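Local coordinates for periplasmic binding protein/LacI transcriptional regulator (Burkholderia multivorans, PDB 4YLE) that probably binds a sugar in the periplasm and delivers it to an ABC transporter for uptake, at residues 113-121 with 289-300. Residues are numbered along the deposited sequence; the frame is centred on the assembly and turned at random.
Sequences AVDAGIIVV and TALKAIAEHRKQ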
loop_
_atom_site.group_PDB
_atom_site.type_symbol
_atom_site.label_atom_id
_atom_site.label_comp_id
_atom_site.label_asym_id
_atom_site.label_seq_id
_atom_site.Cartn_x
_atom_site.Cartn_y
_atom_site.Cartn_z
ATOM N N ALA A 113 -5.976 17.388 13.263
ATOM C CA ALA A 113 -6.953 17.669 12.228
ATOM C C ALA A 113 -8.371 17.463 12.736
ATOM O O ALA A 113 -9.248 18.288 12.487
ATOM C CB ALA A 113 -6.694 16.764 10.995
ATOM N N VAL A 114 -8.608 16.367 13.445
ATOM C CA VAL A 114 -9.964 16.048 13.864
ATOM C C VAL A 114 -10.433 17.060 14.900
ATOM O O VAL A 114 -11.569 17.533 14.842
ATOM C CB VAL A 114 -10.060 14.604 14.400
ATOM C CG1 VAL A 114 -11.334 14.383 15.207
ATOM C CG2 VAL A 114 -10.031 13.635 13.221
ATOM N N ASP A 115 -9.539 17.414 15.819
ATOM C CA ASP A 115 -9.856 18.407 16.838
ATOM C C ASP A 115 -10.145 19.785 16.213
ATOM O O ASP A 115 -10.804 20.630 16.836
ATOM C CB ASP A 115 -8.707 18.505 17.859
ATOM C CG ASP A 115 -8.627 17.289 18.790
ATOM O OD1 ASP A 115 -9.621 16.538 18.895
ATOM O OD2 ASP A 115 -7.571 17.096 19.435
ATOM N N ALA A 116 -9.664 20.007 14.989
ATOM C CA ALA A 116 -9.896 21.273 14.281
ATOM C C ALA A 116 -11.132 21.203 13.388
ATOM O O ALA A 116 -11.365 22.089 12.553
ATOM C CB ALA A 116 -8.677 21.649 13.459
ATOM N N GLY A 117 -11.909 20.134 13.542
ATOM C CA GLY A 117 -13.194 20.033 12.882
ATOM C C GLY A 117 -13.124 19.468 11.474
ATOM O O GLY A 117 -14.108 19.511 10.737
ATOM N N ILE A 118 -11.963 18.940 11.096
ATOM C CA ILE A 118 -11.796 18.331 9.780
ATOM C C ILE A 118 -12.195 16.861 9.843
ATOM O O ILE A 118 -11.892 16.173 10.814
ATOM C CB ILE A 118 -10.331 18.476 9.294
ATOM C CG1 ILE A 118 -9.949 19.964 9.234
ATOM C CG2 ILE A 118 -10.123 17.804 7.944
ATOM C CD1 ILE A 118 -8.497 20.229 8.877
ATOM N N ILE A 119 -12.881 16.379 8.813
ATOM C CA ILE A 119 -13.206 14.969 8.718
ATOM C C ILE A 119 -11.970 14.282 8.141
ATOM O O ILE A 119 -11.451 14.703 7.123
ATOM C CB ILE A 119 -14.476 14.729 7.831
ATOM C CG1 ILE A 119 -15.708 15.367 8.500
ATOM C CG2 ILE A 119 -14.733 13.227 7.560
ATOM C CD1 ILE A 119 -16.047 14.789 9.878
ATOM N N VAL A 120 -11.492 13.245 8.814
ATOM C CA VAL A 120 -10.378 12.442 8.287
ATOM C C VAL A 120 -10.825 11.036 7.993
ATOM O O VAL A 120 -11.441 10.394 8.827
ATOM C CB VAL A 120 -9.220 12.402 9.287
ATOM C CG1 VAL A 120 -8.058 11.586 8.730
ATOM C CG2 VAL A 120 -8.795 13.832 9.674
ATOM N N VAL A 121 -10.476 10.562 6.794
ATOM C CA VAL A 121 -10.707 9.207 6.361
ATOM C C VAL A 121 -9.348 8.619 6.044
ATOM O O VAL A 121 -8.528 9.269 5.425
ATOM C CB VAL A 121 -11.603 9.154 5.121
ATOM C CG1 VAL A 121 -11.826 7.736 4.674
ATOM C CG2 VAL A 121 -12.965 9.837 5.399
ATOM N N THR A 289 -16.640 8.854 1.135
ATOM C CA THR A 289 -16.899 8.659 2.551
ATOM C C THR A 289 -16.886 10.011 3.279
ATOM O O THR A 289 -17.788 10.320 4.078
ATOM C CB THR A 289 -15.860 7.698 3.179
ATOM O OG1 THR A 289 -16.022 6.396 2.605
ATOM C CG2 THR A 289 -16.094 7.601 4.687
ATOM N N ALA A 290 -15.884 10.829 2.975
ATOM C CA ALA A 290 -15.739 12.135 3.604
ATOM C C ALA A 290 -16.878 13.071 3.184
ATOM O O ALA A 290 -17.487 13.750 4.010
ATOM C CB ALA A 290 -14.390 12.726 3.244
ATOM N N LEU A 291 -17.181 13.094 1.892
ATOM C CA LEU A 291 -18.223 13.979 1.396
ATOM C C LEU A 291 -19.607 13.585 1.945
ATOM O O LEU A 291 -20.441 14.437 2.200
ATOM C CB LEU A 291 -18.236 13.983 -0.148
ATOM C CG LEU A 291 -16.990 14.541 -0.860
ATOM C CD1 LEU A 291 -17.088 14.349 -2.358
ATOM C CD2 LEU A 291 -16.755 16.015 -0.563
ATOM N N LYS A 292 -19.847 12.292 2.107
ATOM C CA LYS A 292 -21.118 11.829 2.646
ATOM C C LYS A 292 -21.269 12.291 4.099
ATOM O O LYS A 292 -22.333 12.781 4.518
ATOM C CB LYS A 292 -21.208 10.305 2.507
ATOM C CG LYS A 292 -21.483 9.910 1.063
ATOM C CD LYS A 292 -21.726 8.435 0.897
ATOM C CE LYS A 292 -22.132 8.121 -0.538
ATOM N NZ LYS A 292 -22.368 6.663 -0.739
ATOM N N ALA A 293 -20.180 12.193 4.855
ATOM C CA ALA A 293 -20.174 12.662 6.233
ATOM C C ALA A 293 -20.468 14.149 6.248
ATOM O O ALA A 293 -21.309 14.612 7.015
ATOM C CB ALA A 293 -18.845 12.350 6.898
ATOM N N ILE A 294 -19.814 14.897 5.372
ATOM C CA ILE A 294 -19.999 16.352 5.326
ATOM C C ILE A 294 -21.422 16.716 4.908
ATOM O O ILE A 294 -22.009 17.689 5.426
ATOM C CB ILE A 294 -18.986 17.010 4.363
ATOM C CG1 ILE A 294 -17.578 16.924 4.950
ATOM C CG2 ILE A 294 -19.373 18.449 4.049
ATOM C CD1 ILE A 294 -16.465 17.290 3.980
ATOM N N ALA A 295 -21.980 15.944 3.978
ATOM C CA ALA A 295 -23.337 16.204 3.488
ATOM C C ALA A 295 -24.358 16.102 4.631
ATOM O O ALA A 295 -25.383 16.817 4.658
ATOM C CB ALA A 295 -23.703 15.228 2.356
ATOM N N GLU A 296 -24.075 15.218 5.578
ATOM C CA GLU A 296 -25.016 14.926 6.642
ATOM C C GLU A 296 -24.588 15.610 7.943
ATOM O O GLU A 296 -25.182 15.369 8.995
ATOM C CB GLU A 296 -25.149 13.408 6.843
ATOM C CG GLU A 296 -25.791 12.652 5.643
ATOM C CD GLU A 296 -25.979 11.167 5.902
ATOM O OE1 GLU A 296 -25.480 10.669 6.935
ATOM O OE2 GLU A 296 -26.622 10.489 5.076
ATOM N N HIS A 297 -23.578 16.471 7.852
ATOM C CA HIS A 297 -23.040 17.192 9.006
ATOM C C HIS A 297 -22.665 16.264 10.161
ATOM O O HIS A 297 -22.883 16.602 11.337
ATOM C CB HIS A 297 -24.047 18.242 9.487
ATOM C CG HIS A 297 -24.369 19.280 8.454
ATOM N ND1 HIS A 297 -23.559 20.369 8.220
ATOM C CD2 HIS A 297 -25.405 19.385 7.586
ATOM C CE1 HIS A 297 -24.085 21.106 7.256
ATOM N NE2 HIS A 297 -25.203 20.529 6.852
ATOM N N ARG A 298 -22.078 15.116 9.837
ATOM C CA ARG A 298 -21.668 14.143 10.841
ATOM C C ARG A 298 -20.410 14.590 11.541
ATOM O O ARG A 298 -19.564 15.250 10.940
ATOM C CB ARG A 298 -21.388 12.772 10.225
ATOM C CG ARG A 298 -22.528 12.173 9.455
ATOM C CD ARG A 298 -23.589 11.654 10.384
ATOM N NE ARG A 298 -24.753 11.197 9.638
ATOM C CZ ARG A 298 -25.888 10.800 10.194
ATOM N NH1 ARG A 298 -26.024 10.804 11.512
ATOM N NH2 ARG A 298 -26.892 10.405 9.428
ATOM N N LYS A 299 -20.284 14.189 12.800
ATOM C CA LYS A 299 -19.060 14.401 13.560
ATOM C C LYS A 299 -18.117 13.229 13.371
ATOM O O LYS A 299 -18.555 12.090 13.216
ATOM C CB LYS A 299 -19.362 14.567 15.041
ATOM C CG LYS A 299 -20.315 15.679 15.342
ATOM C CD LYS A 299 -20.564 15.771 16.843
ATOM C CE LYS A 299 -21.385 17.004 17.191
ATOM N NZ LYS A 299 -20.720 18.244 16.712
ATOM N N GLN A 300 -16.819 13.508 13.406
ATOM C CA GLN A 300 -15.806 12.460 13.278
ATOM C C GLN A 300 -16.109 11.225 14.138
ATOM O O GLN A 300 -15.988 10.088 13.669
ATOM C CB GLN A 300 -14.443 13.019 13.658
ATOM C CG GLN A 300 -13.300 12.040 13.446
ATOM C CD GLN A 300 -12.992 11.836 11.959
ATOM O OE1 GLN A 300 -13.185 12.740 11.144
ATOM N NE2 GLN A 300 -12.504 10.660 11.614
#
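In the alpha/beta domain built on the seven-stranded sheet, Gln300 lays its carboxamide beside the backbone N and O of Val120 near the start of strand 119-123, OE1 and NE2 taking the N-H and C=O of one residue in a pattern that resembles strand pairing. OE1 of Gln300 accepts from Val120 N at 2.9 Å, the donor tilted 29° from the carbonyl plane. NE2 of Gln300 gives a nearly straight bond to a lone pair of Val120 O over 3.0 Å, and it also reaches Asn138 O, so three bonds hold the amide and fix which way it is flipped. With CG anti to the backbone N (chi1 -175°) and a bend at chi2, the stem of Gln300 crosses Val114 on helix 107-115 at about a right angle, Val114 CG1 lying 3.5 Å from Gln300 CG. Helix 289-295 packs against one face of the sheet and runs roughly antiparallel to strand 119-121, 153° apart. Ile119 CG2 fits against Ala293 CB at 4.3 Å, and Ile119 CD1 lies 3.7 Å from Arg298 O. Farther along, Val121 CG2 meets Ala290 CB at 3.9 Å and the methyl of Thr289. A Schellman motif at His297 ends the helix and turns the chain back toward the strand.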